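Side-chain contacts in DNA repair protein rad60 (Schizosaccharomyces pombe, PDB 3GOE), which is required for recombinational repair of DNA double-strand breaks, represented here by its SUMO-like domain: residues L14-S19 / K37-E42; L22-P27 / K33-R38; E58-N63 / T69-E74. All coordinates share one frame; numbering follows the deposited sequence.

Interaction 1: L14-S19 / K37-E42. With CA (calcium ion), chain B.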
ATOM      1  N   LEU A  14       3.715   4.277   4.317  1.00  9.77           N
ATOM      2  CA  LEU A  14       4.674   3.304   3.745  1.00  9.67           C
ATOM      3  C   LEU A  14       6.079   3.719   4.188  1.00  9.74           C
ATOM      4  O   LEU A  14       6.593   4.740   3.767  1.00 11.90           O
ATOM      5  CB  LEU A  14       4.569   3.235   2.237  1.00  9.60           C
ATOM      6  CG  LEU A  14       3.515   2.274   1.692  1.00 11.82           C
ATOM      7  CD1 LEU A  14       2.131   2.586   2.222  1.00 15.40           C
ATOM      8  CD2 LEU A  14       3.543   2.177   0.199  1.00 11.95           C
ATOM      9  N   ARG A  15       6.669   2.926   5.047  1.00 10.90           N
ATOM     10  CA  ARG A  15       8.005   3.117   5.564  1.00 11.99           C
ATOM     11  C   ARG A  15       8.978   2.269   4.735  1.00 11.12           C
ATOM     12  O   ARG A  15       8.669   1.130   4.414  1.00 14.26           O
ATOM     13  CB  ARG A  15       8.128   2.683   7.028  1.00 14.85           C
ATOM     14  CG  ARG A  15       7.238   3.297   8.073  1.00 15.31           C
ATOM     15  CD  ARG A  15       7.431   2.709   9.486  1.00 17.42           C
ATOM     16  NE  ARG A  15       6.636   3.344  10.528  1.00 17.68           N
ATOM     17  CZ  ARG A  15       6.998   4.393  11.239  1.00 18.69           C
ATOM     18  NH1 ARG A  15       6.207   4.885  12.176  1.00 19.58           N
ATOM     19  NH2 ARG A  15       8.205   5.008  11.030  1.00 20.78           N
ATOM     20  N   SER A  16      10.128   2.801   4.426  1.00 11.35           N
ATOM     21  CA  SER A  16      11.086   2.070   3.638  1.00 12.11           C
ATOM     22  C   SER A  16      12.503   2.305   4.179  1.00 13.04           C
ATOM     23  O   SER A  16      12.859   3.485   4.362  1.00 13.84           O
ATOM     24  CB  SER A  16      11.009   2.494   2.192  1.00 13.72           C
ATOM     25  OG  SER A  16      11.975   1.708   1.486  1.00 16.14           O
ATOM     26  N   SER A  17      13.265   1.261   4.423  1.00 18.82           N
ATOM     27  CA  SER A  17      14.608   1.460   4.957  1.00 21.69           C
ATOM     28  C   SER A  17      15.572   1.913   3.881  1.00 24.01           C
ATOM     29  O   SER A  17      16.634   2.489   4.187  1.00 36.12           O
ATOM     30  CB  SER A  17      15.035   0.125   5.622  1.00 28.21           C
ATOM     31  OG  SER A  17      15.405  -0.795   4.632  1.00 35.97           O
ATOM     32  N   LYS A  18      15.275   1.680   2.605  1.00 21.41           N
ATOM     33  CA  LYS A  18      16.123   2.030   1.501  1.00 23.60           C
ATOM     34  C   LYS A  18      15.536   3.093   0.591  1.00 27.17           C
ATOM     35  O   LYS A  18      16.094   3.390  -0.456  1.00 30.86           O
ATOM     36  CB  LYS A  18      16.421   0.795   0.669  1.00 23.75           C
ATOM     37  CG  LYS A  18      17.228  -0.322   1.285  1.00 31.46           C
ATOM     38  CD  LYS A  18      17.567  -1.356   0.223  1.00 35.87           C
ATOM     39  CE  LYS A  18      18.417  -2.483   0.729  1.00 45.47           C
ATOM     40  NZ  LYS A  18      18.672  -3.508  -0.341  1.00 65.94           N
ATOM     41  N   SER A  19      14.391   3.665   0.890  1.00 25.73           N
ATOM     42  CA  SER A  19      13.822   4.707   0.020  1.00 22.69           C
ATOM     43  C   SER A  19      12.926   5.614   0.895  1.00 21.16           C
ATOM     44  O   SER A  19      12.790   5.399   2.082  1.00 23.16           O
ATOM     45  CB  SER A  19      13.078   4.136  -1.172  1.00 22.56           C
ATOM     46  OG  SER A  19      12.036   3.229  -0.802  1.00 19.03           O
ATOM     47  N   LYS A  37       2.937   0.229  -7.205  1.00  6.79           N
ATOM     48  CA  LYS A  37       3.175   1.020  -8.395  1.00  7.14           C
ATOM     49  C   LYS A  37       3.022   2.517  -8.097  1.00  6.83           C
ATOM     50  O   LYS A  37       3.790   3.337  -8.603  1.00  7.91           O
ATOM     51  CB  LYS A  37       2.247   0.635  -9.542  1.00  8.34           C
ATOM     52  CG  LYS A  37       2.554  -0.698 -10.167  1.00  9.71           C
ATOM     53  CD  LYS A  37       1.554  -1.021 -11.289  1.00 14.14           C
ATOM     54  CE  LYS A  37       1.906  -2.251 -12.068  1.00 18.50           C
ATOM     55  NZ  LYS A  37       0.890  -2.455 -13.115  1.00 35.63           N
ATOM     56  N   ARG A  38       1.998   2.876  -7.347  1.00  6.88           N
ATOM     57  CA  ARG A  38       1.746   4.280  -7.002  1.00  7.27           C
ATOM     58  C   ARG A  38       2.839   4.806  -6.075  1.00  6.96           C
ATOM     59  O   ARG A  38       3.321   5.924  -6.259  1.00  7.86           O
ATOM     60  CB  ARG A  38       0.348   4.404  -6.399  1.00  8.05           C
ATOM     61  CG  ARG A  38       0.016   5.830  -5.984  1.00  9.43           C
ATOM     62  CD  ARG A  38      -0.018   6.841  -7.098  1.00 10.81           C
ATOM     63  NE  ARG A  38      -0.981   6.575  -8.154  1.00 10.86           N
ATOM     64  CZ  ARG A  38      -2.276   6.873  -8.099  1.00 11.36           C
ATOM     65  NH1 ARG A  38      -2.817   7.407  -7.035  1.00 13.77           N
ATOM     66  NH2 ARG A  38      -3.088   6.611  -9.150  1.00 11.97           N
ATOM     67  N   TYR A  39       3.235   4.029  -5.077  1.00  6.95           N
ATOM     68  CA  TYR A  39       4.370   4.402  -4.251  1.00  7.10           C
ATOM     69  C   TYR A  39       5.589   4.729  -5.127  1.00  7.07           C
ATOM     70  O   TYR A  39       6.261   5.744  -4.953  1.00  7.88           O
ATOM     71  CB  TYR A  39       4.689   3.270  -3.246  1.00  7.74           C
ATOM     72  CG  TYR A  39       5.985   3.531  -2.527  1.00  8.24           C
ATOM     73  CD1 TYR A  39       6.056   4.424  -1.458  1.00 10.42           C
ATOM     74  CD2 TYR A  39       7.143   2.883  -2.912  1.00  9.23           C
ATOM     75  CE1 TYR A  39       7.264   4.659  -0.807  1.00 11.37           C
ATOM     76  CE2 TYR A  39       8.333   3.162  -2.270  1.00 10.85           C
ATOM     77  CZ  TYR A  39       8.402   4.036  -1.222  1.00 11.13           C
ATOM     78  OH  TYR A  39       9.621   4.297  -0.631  1.00 14.72           O
ATOM     79  N   CYS A  40       5.861   3.830  -6.077  1.00  7.17           N
ATOM     80  CA  CYS A  40       7.054   3.996  -6.902  1.00  7.74           C
ATOM     81  C   CYS A  40       6.980   5.254  -7.752  1.00  7.80           C
ATOM     82  O   CYS A  40       8.018   5.940  -7.895  1.00  8.55           O
ATOM     83  CB  CYS A  40       7.272   2.767  -7.797  1.00  8.75           C
ATOM     84  SG  CYS A  40       7.811   1.303  -6.871  1.00  9.76           S
ATOM     85  N   THR A  41       5.853   5.571  -8.362  1.00  7.90           N
ATOM     86  CA  THR A  41       5.782   6.808  -9.140  1.00  8.63           C
ATOM     87  C   THR A  41       5.830   8.025  -8.209  1.00  9.24           C
ATOM     88  O   THR A  41       6.373   9.078  -8.649  1.00 11.93           O
ATOM     89  CB  THR A  41       4.588   6.878 -10.078  1.00  9.26           C
ATOM     90  OG1 THR A  41       3.339   6.713  -9.423  1.00 10.30           O
ATOM     91  CG2 THR A  41       4.650   5.854 -11.204  1.00 11.12           C
ATOM     92  N   GLU A  42       5.337   7.958  -7.018  1.00  8.78           N
ATOM     93  CA  GLU A  42       5.354   9.115  -6.120  1.00  9.56           C
ATOM     94  C   GLU A  42       6.751   9.406  -5.623  1.00  9.88           C
ATOM     95  O   GLU A  42       7.142  10.572  -5.499  1.00 13.40           O
ATOM     96  CB  GLU A  42       4.404   8.882  -4.938  1.00 10.65           C
ATOM     97  CG  GLU A  42       2.945   8.948  -5.282  1.00 12.97           C
ATOM     98  CD  GLU A  42       2.541  10.344  -5.644  1.00 19.67           C
ATOM     99  OE1 GLU A  42       2.906  11.270  -4.927  1.00 36.54           O
ATOM    100  OE2 GLU A  42       1.912  10.592  -6.652  1.00 32.59           O
TER
HETATM  101 CA    CA B  82      12.919   5.749   4.707  1.00 18.59          CA
HETATM  102  O   HOH W   1      14.927   6.090   3.986  1.00 31.27           O
HETATM  103  O   HOH W   2      12.969   5.168   6.383  1.00 19.26           O
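Tyr39 carries its ring away from helix 32-43 because CG stands opposite the backbone N (chi1 171°), which sends the phenol toward Ser19, whose own OG is turned in to meet it (chi1 56°). This is the beta-grasp of ubiquitin and SUMO: a helix laid on a sheet, here touching it where strand 9-16 runs out into a turn that binds calcium. At the hydroxyl end, Ser19 OG comes to 2.6 Å from Tyr39 OH, at the edge of the ring and in its plane, a distance and placement consistent with a hydrogen bond. Ser16 OG, hydrogen-bonded to Ser19 OG at 2.7 Å with either able to donate, is a second possible acceptor for the Ser19 proton, while Tyr39 OH itself bonds to the carbonyl O of Glu20. Nearer the helix, Leu14 and the ring slide past each other in opposite directions, with Leu14 CD2 lying obliquely 3.8 Å from Tyr39 CD1; Val79 also packs on both residues. A phenylalanine at Tyr39 would keep the ring beside Leu14 but would probably leave Ser19 OG with Ser16 OG as its remaining hydroxyl neighbour and the Glu20 carbonyl without the phenol. The same turn supplies the metal site, which Asp21 OD1 and two waters complete: the calcium ion is bound by Ser16 O at 2.3 Å and by Ser19 O at 2.6 Å.

Interaction 2: L22-P27 / K33-R38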
ATOM      1  N   LEU A  22       6.572   7.405   2.672  1.00 13.16           N
ATOM      2  CA  LEU A  22       5.498   8.126   2.015  1.00 13.22           C
ATOM      3  C   LEU A  22       4.161   7.850   2.699  1.00 11.42           C
ATOM      4  O   LEU A  22       3.817   6.708   2.877  1.00 10.60           O
ATOM      5  CB  LEU A  22       5.452   7.695   0.556  1.00 14.41           C
ATOM      6  CG  LEU A  22       4.418   8.415  -0.308  1.00 17.43           C
ATOM      7  CD1 LEU A  22       4.829   9.854  -0.500  1.00 27.91           C
ATOM      8  CD2 LEU A  22       4.178   7.733  -1.661  1.00 24.70           C
ATOM      9  N   ARG A  23       3.402   8.869   2.936  1.00 13.69           N
ATOM     10  CA  ARG A  23       2.048   8.744   3.365  1.00 15.36           C
ATOM     11  C   ARG A  23       1.117   8.903   2.083  1.00 14.93           C
ATOM     12  O   ARG A  23       1.247   9.885   1.389  1.00 18.92           O
ATOM     13  CB  ARG A  23       1.957   9.735   4.506  1.00 25.04           C
ATOM     14  CG  ARG A  23       0.922   9.389   5.511  1.00 31.08           C
ATOM     15  CD  ARG A  23       0.842  10.690   6.390  1.00 28.47           C
ATOM     16  NE  ARG A  23       1.668  10.359   7.502  1.00 26.28           N
ATOM     17  CZ  ARG A  23       1.152   9.484   8.367  1.00 26.05           C
ATOM     18  NH1 ARG A  23      -0.074   8.991   8.233  1.00 25.24           N
ATOM     19  NH2 ARG A  23       1.890   9.150   9.357  1.00 30.87           N
ATOM     20  N   LEU A  24       0.289   7.941   1.751  1.00 14.64           N
ATOM     21  CA  LEU A  24      -0.558   7.883   0.541  1.00 16.83           C
ATOM     22  C   LEU A  24      -2.000   7.726   0.913  1.00 13.90           C
ATOM     23  O   LEU A  24      -2.274   7.085   1.907  1.00 16.92           O
ATOM     24  CB  LEU A  24      -0.223   6.706  -0.481  1.00 20.78           C
ATOM     25  CG  LEU A  24       1.134   6.534  -0.901  1.00 17.52           C
ATOM     26  CD1 LEU A  24       1.949   5.873   0.212  1.00 29.21           C
ATOM     27  CD2 LEU A  24       1.068   5.608  -2.087  1.00 22.61           C
ATOM     28  N   SER A  25      -2.898   8.268   0.121  1.00 10.83           N
ATOM     29  CA  SER A  25      -4.327   8.047   0.309  1.00 10.81           C
ATOM     30  C   SER A  25      -4.743   7.304  -0.954  1.00 11.82           C
ATOM     31  O   SER A  25      -4.745   7.808  -2.068  1.00 18.42           O
ATOM     32  CB  SER A  25      -5.045   9.337   0.476  1.00 10.05           C
ATOM     33  OG  SER A  25      -4.690  10.314  -0.482  1.00 11.57           O
ATOM     34  N   ILE A  26      -5.042   6.028  -0.777  1.00 10.40           N
ATOM     35  CA  ILE A  26      -5.292   5.246  -1.964  0.50 11.65           C
ATOM     36  C   ILE A  26      -6.653   4.521  -1.890  1.00  9.65           C
ATOM     37  O   ILE A  26      -7.217   4.264  -0.833  1.00  9.88           O
ATOM     38  CB  ILE A  26      -4.301   4.173  -2.437  0.50 12.15           C
ATOM     39  CG1 ILE A  26      -4.241   3.042  -1.417  0.50 16.46           C
ATOM     40  CG2 ILE A  26      -2.982   4.814  -2.830  0.50 14.40           C
ATOM     41  CD1 ILE A  26      -3.854   1.753  -2.134  0.50 25.27           C
ATOM     42  N   PRO A  27      -7.220   4.286  -3.054  1.00  9.21           N
ATOM     43  CA  PRO A  27      -8.510   3.568  -3.107  1.00  9.34           C
ATOM     44  C   PRO A  27      -8.395   2.146  -2.624  1.00  8.76           C
ATOM     45  O   PRO A  27      -7.478   1.424  -2.980  1.00 10.07           O
ATOM     46  CB  PRO A  27      -8.863   3.620  -4.602  1.00 11.39           C
ATOM     47  CG  PRO A  27      -8.118   4.804  -5.129  1.00 12.63           C
ATOM     48  CD  PRO A  27      -6.851   4.799  -4.393  1.00 11.14           C
ATOM     49  N   LYS A  33      -0.440  -4.583  -5.514  1.00  7.36           N
ATOM     50  CA  LYS A  33       0.498  -4.235  -6.585  1.00  7.36           C
ATOM     51  C   LYS A  33       0.269  -2.804  -7.051  1.00  6.95           C
ATOM     52  O   LYS A  33       1.233  -2.064  -7.285  1.00  7.52           O
ATOM     53  CB  LYS A  33       0.356  -5.224  -7.757  1.00  8.55           C
ATOM     54  CG  LYS A  33       1.428  -5.002  -8.809  1.00 11.42           C
ATOM     55  CD  LYS A  33       1.292  -5.971  -9.929  1.00 18.12           C
ATOM     56  CE  LYS A  33       1.956  -7.285  -9.780  1.00 35.31           C
ATOM     57  NZ  LYS A  33       2.011  -7.767 -11.225  1.00 47.69           N
ATOM     58  N   ASP A  34      -0.965  -2.376  -7.206  1.00  7.20           N
ATOM     59  CA  ASP A  34      -1.298  -1.023  -7.588  1.00  7.17           C
ATOM     60  C   ASP A  34      -0.700  -0.043  -6.562  1.00  6.93           C
ATOM     61  O   ASP A  34      -0.156   1.004  -6.914  1.00  7.45           O
ATOM     62  CB  ASP A  34      -2.794  -0.818  -7.657  1.00  7.78           C
ATOM     63  CG  ASP A  34      -3.542  -1.458  -8.786  1.00  9.06           C
ATOM     64  OD1 ASP A  34      -2.957  -1.615  -9.889  1.00 11.01           O
ATOM     65  OD2 ASP A  34      -4.744  -1.735  -8.602  1.00 11.11           O
ATOM     66  N   LEU A  35      -0.870  -0.345  -5.261  1.00  7.09           N
ATOM     67  CA  LEU A  35      -0.316   0.485  -4.200  1.00  6.73           C
ATOM     68  C   LEU A  35       1.197   0.622  -4.360  1.00  6.97           C
ATOM     69  O   LEU A  35       1.746   1.720  -4.219  1.00  7.46           O
ATOM     70  CB  LEU A  35      -0.707  -0.121  -2.849  1.00  7.44           C
ATOM     71  CG  LEU A  35      -0.076   0.502  -1.601  1.00  8.47           C
ATOM     72  CD1 LEU A  35      -0.304   2.010  -1.508  1.00  9.70           C
ATOM     73  CD2 LEU A  35      -0.594  -0.233  -0.369  1.00 10.57           C
ATOM     74  N   ILE A  36       1.874  -0.498  -4.657  1.00  7.04           N
ATOM     75  CA  ILE A  36       3.304  -0.434  -4.893  1.00  6.95           C
ATOM     76  C   ILE A  36       3.656   0.402  -6.081  1.00  6.91           C
ATOM     77  O   ILE A  36       4.581   1.231  -6.059  1.00  7.32           O
ATOM     78  CB  ILE A  36       3.919  -1.869  -4.985  1.00  7.40           C
ATOM     79  CG1 ILE A  36       3.699  -2.652  -3.707  1.00  8.01           C
ATOM     80  CG2 ILE A  36       5.389  -1.771  -5.310  1.00  9.01           C
ATOM     81  CD1 ILE A  36       4.015  -4.138  -3.846  1.00  9.55           C
ATOM     82  N   LYS A  37       2.937   0.229  -7.205  1.00  6.79           N
ATOM     83  CA  LYS A  37       3.175   1.020  -8.395  1.00  7.14           C
ATOM     84  C   LYS A  37       3.022   2.517  -8.097  1.00  6.83           C
ATOM     85  O   LYS A  37       3.790   3.337  -8.603  1.00  7.91           O
ATOM     86  CB  LYS A  37       2.247   0.635  -9.542  1.00  8.34           C
ATOM     87  CG  LYS A  37       2.554  -0.698 -10.167  1.00  9.71           C
ATOM     88  CD  LYS A  37       1.554  -1.021 -11.289  1.00 14.14           C
ATOM     89  CE  LYS A  37       1.906  -2.251 -12.068  1.00 18.50           C
ATOM     90  NZ  LYS A  37       0.890  -2.455 -13.115  1.00 35.63           N
ATOM     91  N   ARG A  38       1.998   2.876  -7.347  1.00  6.88           N
ATOM     92  CA  ARG A  38       1.746   4.280  -7.002  1.00  7.27           C
ATOM     93  C   ARG A  38       2.839   4.806  -6.075  1.00  6.96           C
ATOM     94  O   ARG A  38       3.321   5.924  -6.259  1.00  7.86           O
ATOM     95  CB  ARG A  38       0.348   4.404  -6.399  1.00  8.05           C
ATOM     96  CG  ARG A  38       0.016   5.830  -5.984  1.00  9.43           C
ATOM     97  CD  ARG A  38      -0.018   6.841  -7.098  1.00 10.81           C
ATOM     98  NE  ARG A  38      -0.981   6.575  -8.154  1.00 10.86           N
ATOM     99  CZ  ARG A  38      -2.276   6.873  -8.099  1.00 11.36           C
ATOM    100  NH1 ARG A  38      -2.817   7.407  -7.035  1.00 13.77           N
ATOM    101  NH2 ARG A  38      -3.088   6.611  -9.150  1.00 11.97           N
TER
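Leu35 is the first residue of helix segment 33-38 to meet strand 22-27, and it faces both Leu24 and Ile26. With CG opposite the backbone N (chi1 173°), Leu35 swings its tip toward the strand although its CB bond does not aim there. In one of the two modelled conformers of Ile26 the two side chains meet at about a right angle, Leu35 CD1 lying 3.6 Å from Ile26 CD1, a closeness that may depend on that conformer; the same Leu35 methyl is 3.9 Å from Leu24 CD2. Leu24 and Ile26 both turn inward, while Ser25 between them points away, the alternation of a strand with one face under a helix. This is the opening beta-beta-alpha portion of the beta-grasp fold, and the short axes pass 9.7 Å apart at 143°. Ile36, next in sequence, points away from the strand to Phe47, Ile51 and Leu53. One turn beyond Leu35, Arg38 contributes only its aliphatic stem here: CG sits 4.0 Å from Leu24 CD2, and bends at chi2 (63°) and chi3 carry the partly exposed chain along the margin of the contact.

Interaction 3: E58-N63 / T69-E74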
ATOM      1  N   GLU A  58       3.921  -9.795   8.012  1.00 24.34           N
ATOM      2  CA  GLU A  58       3.418 -10.683   6.998  1.00 25.95           C
ATOM      3  C   GLU A  58       3.456 -10.110   5.592  1.00 18.91           C
ATOM      4  O   GLU A  58       3.159  -8.924   5.472  1.00 16.59           O
ATOM      5  CB  GLU A  58       1.955 -11.053   7.373  1.00 33.38           C
ATOM      6  CG  GLU A  58       1.629 -10.811   8.845  1.00 39.45           C
ATOM      7  CD  GLU A  58       0.362 -11.420   9.406  1.00 46.49           C
ATOM      8  OE1 GLU A  58      -0.687 -11.428   8.706  1.00 48.92           O
ATOM      9  OE2 GLU A  58       0.413 -11.895  10.570  1.00 58.33           O
ATOM     10  N   TRP A  59       3.818 -10.859   4.549  1.00 17.72           N
ATOM     11  CA  TRP A  59       3.843 -10.336   3.201  1.00 14.40           C
ATOM     12  C   TRP A  59       2.443 -10.166   2.675  1.00 12.80           C
ATOM     13  O   TRP A  59       1.644 -11.126   2.707  1.00 15.24           O
ATOM     14  CB  TRP A  59       4.611 -11.299   2.203  1.00 21.47           C
ATOM     15  CG  TRP A  59       6.041 -11.417   2.551  1.00 29.59           C
ATOM     16  CD1 TRP A  59       6.626 -12.650   2.745  1.00 35.12           C
ATOM     17  CD2 TRP A  59       7.019 -10.400   2.740  1.00 29.18           C
ATOM     18  NE1 TRP A  59       7.929 -12.434   3.051  1.00 36.53           N
ATOM     19  CE2 TRP A  59       8.190 -11.076   3.049  1.00 34.15           C
ATOM     20  CE3 TRP A  59       7.063  -9.009   2.684  1.00 23.25           C
ATOM     21  CZ2 TRP A  59       9.375 -10.394   3.300  1.00 34.95           C
ATOM     22  CZ3 TRP A  59       8.215  -8.313   2.926  1.00 27.62           C
ATOM     23  CH2 TRP A  59       9.360  -9.039   3.237  1.00 33.62           C
ATOM     24  N   LEU A  60       2.113  -8.992   2.138  1.00 10.51           N
ATOM     25  CA  LEU A  60       0.828  -8.783   1.501  1.00  9.52           C
ATOM     26  C   LEU A  60       0.863  -9.375   0.103  1.00  9.78           C
ATOM     27  O   LEU A  60       1.818  -9.225  -0.651  1.00 11.62           O
ATOM     28  CB  LEU A  60       0.526  -7.296   1.457  1.00  9.62           C
ATOM     29  CG  LEU A  60       0.289  -6.621   2.789  1.00 11.25           C
ATOM     30  CD1 LEU A  60       0.104  -5.119   2.615  1.00 14.33           C
ATOM     31  CD2 LEU A  60      -0.913  -7.158   3.501  1.00 15.87           C
ATOM     32  N   ASP A  61      -0.248 -10.048  -0.288  1.00  9.60           N
ATOM     33  CA  ASP A  61      -0.371 -10.617  -1.608  1.00  9.75           C
ATOM     34  C   ASP A  61      -0.570  -9.516  -2.627  1.00  8.66           C
ATOM     35  O   ASP A  61      -1.554  -8.776  -2.542  1.00  8.99           O
ATOM     36  CB  ASP A  61      -1.544 -11.565  -1.634  1.00 11.02           C
ATOM     37  CG  ASP A  61      -1.790 -12.312  -2.930  1.00 12.55           C
ATOM     38  OD1 ASP A  61      -1.314 -11.880  -3.975  1.00 13.56           O
ATOM     39  OD2 ASP A  61      -2.510 -13.330  -2.868  1.00 17.25           O
ATOM     40  N   PRO A  62       0.316  -9.380  -3.607  1.00  9.31           N
ATOM     41  CA  PRO A  62       0.192  -8.273  -4.581  1.00  9.56           C
ATOM     42  C   PRO A  62      -1.118  -8.295  -5.338  1.00  8.19           C
ATOM     43  O   PRO A  62      -1.537  -7.256  -5.856  1.00  8.47           O
ATOM     44  CB  PRO A  62       1.378  -8.471  -5.526  1.00 12.01           C
ATOM     45  CG  PRO A  62       1.787  -9.864  -5.344  1.00 15.32           C
ATOM     46  CD  PRO A  62       1.524 -10.189  -3.880  1.00 11.78           C
ATOM     47  N   ASN A  63      -1.742  -9.468  -5.463  1.00  8.43           N
ATOM     48  CA  ASN A  63      -2.942  -9.565  -6.268  1.00  8.13           C
ATOM     49  C   ASN A  63      -4.228  -9.328  -5.487  1.00  8.93           C
ATOM     50  O   ASN A  63      -5.315  -9.308  -6.110  1.00 10.46           O
ATOM     51  CB  ASN A  63      -2.977 -10.911  -7.010  1.00  9.35           C
ATOM     52  CG  ASN A  63      -1.823 -11.031  -7.962  1.00 10.07           C
ATOM     53  OD1 ASN A  63      -1.349 -10.085  -8.525  1.00 11.67           O
ATOM     54  ND2 ASN A  63      -1.367 -12.222  -8.162  1.00 20.52           N
ATOM     55  N   THR A  69      -7.555  -7.231   2.277  1.00 15.29           N
ATOM     56  CA  THR A  69      -6.569  -7.377   3.311  1.00 15.16           C
ATOM     57  C   THR A  69      -7.137  -6.865   4.628  1.00 15.77           C
ATOM     58  O   THR A  69      -8.243  -6.343   4.666  1.00 17.38           O
ATOM     59  CB  THR A  69      -5.286  -6.618   2.999  1.00 14.41           C
ATOM     60  OG1 THR A  69      -5.489  -5.231   3.203  1.00 13.33           O
ATOM     61  CG2 THR A  69      -4.788  -6.839   1.562  1.00 15.43           C
ATOM     62  N   GLU A  70      -6.327  -6.959   5.681  1.00 16.28           N
ATOM     63  CA  GLU A  70      -6.751  -6.375   6.955  0.50 18.22           C
ATOM     64  C   GLU A  70      -6.347  -4.922   7.160  1.00 17.73           C
ATOM     65  O   GLU A  70      -6.522  -4.331   8.245  1.00 19.10           O
ATOM     66  CB  GLU A  70      -6.220  -7.241   8.121  0.50 21.45           C
ATOM     67  CG  GLU A  70      -6.864  -8.645   8.012  0.50 26.73           C
ATOM     68  CD  GLU A  70      -6.583  -9.462   9.246  0.50 33.51           C
ATOM     69  OE1 GLU A  70      -5.723  -9.029  10.048  0.50 40.51           O
ATOM     70  OE2 GLU A  70      -7.243 -10.530   9.371  0.50 34.68           O
ATOM     71  N   LEU A  71      -5.791  -4.293   6.130  1.00 14.98           N
ATOM     72  CA  LEU A  71      -5.411  -2.886   6.235  1.00 14.53           C
ATOM     73  C   LEU A  71      -6.604  -1.999   6.543  1.00 14.47           C
ATOM     74  O   LEU A  71      -7.696  -2.187   6.010  1.00 16.40           O
ATOM     75  CB  LEU A  71      -4.741  -2.451   4.903  1.00 12.89           C
ATOM     76  CG  LEU A  71      -3.369  -3.050   4.603  1.00 14.33           C
ATOM     77  CD1 LEU A  71      -2.983  -2.729   3.171  1.00 15.21           C
ATOM     78  CD2 LEU A  71      -2.364  -2.594   5.602  1.00 17.19           C
ATOM     79  N   GLU A  72      -6.350  -1.018   7.392  1.00 14.32           N
ATOM     80  CA  GLU A  72      -7.342  -0.034   7.724  1.00 14.59           C
ATOM     81  C   GLU A  72      -6.716   1.373   7.638  1.00 13.08           C
ATOM     82  O   GLU A  72      -5.494   1.541   7.560  1.00 13.03           O
ATOM     83  CB  GLU A  72      -7.881  -0.239   9.149  1.00 20.14           C
ATOM     84  CG  GLU A  72      -8.572  -1.597   9.320  1.00 28.39           C
ATOM     85  CD  GLU A  72      -8.682  -2.011  10.775  1.00 48.98           C
ATOM     86  OE1 GLU A  72      -8.443  -1.176  11.687  1.00 66.87           O
ATOM     87  OE2 GLU A  72      -9.019  -3.174  11.088  1.00 76.71           O
ATOM     88  N   ASP A  73      -7.569   2.362   7.662  1.00 13.51           N
ATOM     89  CA  ASP A  73      -7.113   3.703   7.622  1.00 12.64           C
ATOM     90  C   ASP A  73      -6.092   4.018   8.722  1.00 13.21           C
ATOM     91  O   ASP A  73      -6.276   3.646   9.883  1.00 17.05           O
ATOM     92  CB  ASP A  73      -8.354   4.605   7.770  1.00 14.82           C
ATOM     93  CG  ASP A  73      -8.024   6.072   7.572  1.00 14.07           C
ATOM     94  OD1 ASP A  73      -8.308   6.888   8.466  1.00 22.26           O
ATOM     95  OD2 ASP A  73      -7.477   6.426   6.515  1.00 16.50           O
ATOM     96  N   GLU A  74      -5.007   4.682   8.348  1.00 12.50           N
ATOM     97  CA  GLU A  74      -3.898   5.095   9.185  1.00 14.15           C
ATOM     98  C   GLU A  74      -2.980   3.936   9.572  1.00 14.78           C
ATOM     99  O   GLU A  74      -2.103   4.125  10.409  1.00 19.39           O
ATOM    100  CB  GLU A  74      -4.351   5.945  10.396  1.00 19.78           C
ATOM    101  CG  GLU A  74      -4.994   7.247   9.952  1.00 25.45           C
ATOM    102  CD  GLU A  74      -4.217   8.406   9.421  1.00 31.44           C
ATOM    103  OE1 GLU A  74      -2.966   8.347   9.296  1.00 31.42           O
ATOM    104  OE2 GLU A  74      -4.822   9.487   9.086  1.00 45.19           O
TER
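Leu60 and Leu71 reach toward each other tip to tip, Leu60 CD1 standing 3.9 Å from Leu71 CD1, and this single methyl pair is the close part of the contact. The two leucines share nearly the same first torsion (chi1 -67° in Leu60 and -69° in Leu71), and in each CD1 is also anti to CA, which extends both chains so that they meet through their ends and not along their lengths. Packing is already slacker one step away, where Leu60 CD2 and Thr69 CG2 are 4.3 Å apart. No hydrogen bond joins the two segments, and the touching atoms are all carbons; the summed buried surface is 113 Å². Each segment is instead shaped by a polar turn of its own. Thr69 OG1 accepts from Leu71 N at 3.1 Å, with an N-H...O angle of 161°, forming an ST turn; the same hydroxyl is bonded to Val66 O. This fixes the backbone between the two residues that face Leu60. In segment 58-63, Asp61 OD1 accepts from Asn63 N at 2.9 Å in an Asx turn, the amide approaching from above the carboxylate plane. The solvent side is looser: Glu58 and Glu70 are both exposed and make no contact with the opposite segment. In the beta-grasp fold of this SUMO-like domain, the leucine pair joins the start of the long connection between strands 58-59 and 76-80 to a later part of it. Leu60 and Leu71 both rest on Phe55 of strand 52-55, Leu71 also touches Val77 of strand 76-80, and Val32 of helix 32-43 packs against Leu60 and Thr69.

Interactions 1 and 2, centres 8 Å apart, use overlapping parts of helix 32-43, sharing Lys37 and Arg38, against the neighbouring strands 9-16 and 22-27. They meet directly: Leu14 N lies 2.8 Å from Leu22 O, a probable hydrogen bond, and Leu14 CD1 packs 3.9 Å from Leu24 CD1. Interaction 3 is about 11 Å from interaction 2, centre to centre, but tied to it by a salt bridge of 3.1 Å between Arg23 NH1 and Glu74 OE1 and a probable hydrogen bond of 2.9 Å from Lys33 N to Pro62 O. Interactions 1 and 3 do not touch, their centres about 15 Å apart. Calcium binds at interaction 1; the Leu24 side chain of interaction 2 is about 12 Å from the ion.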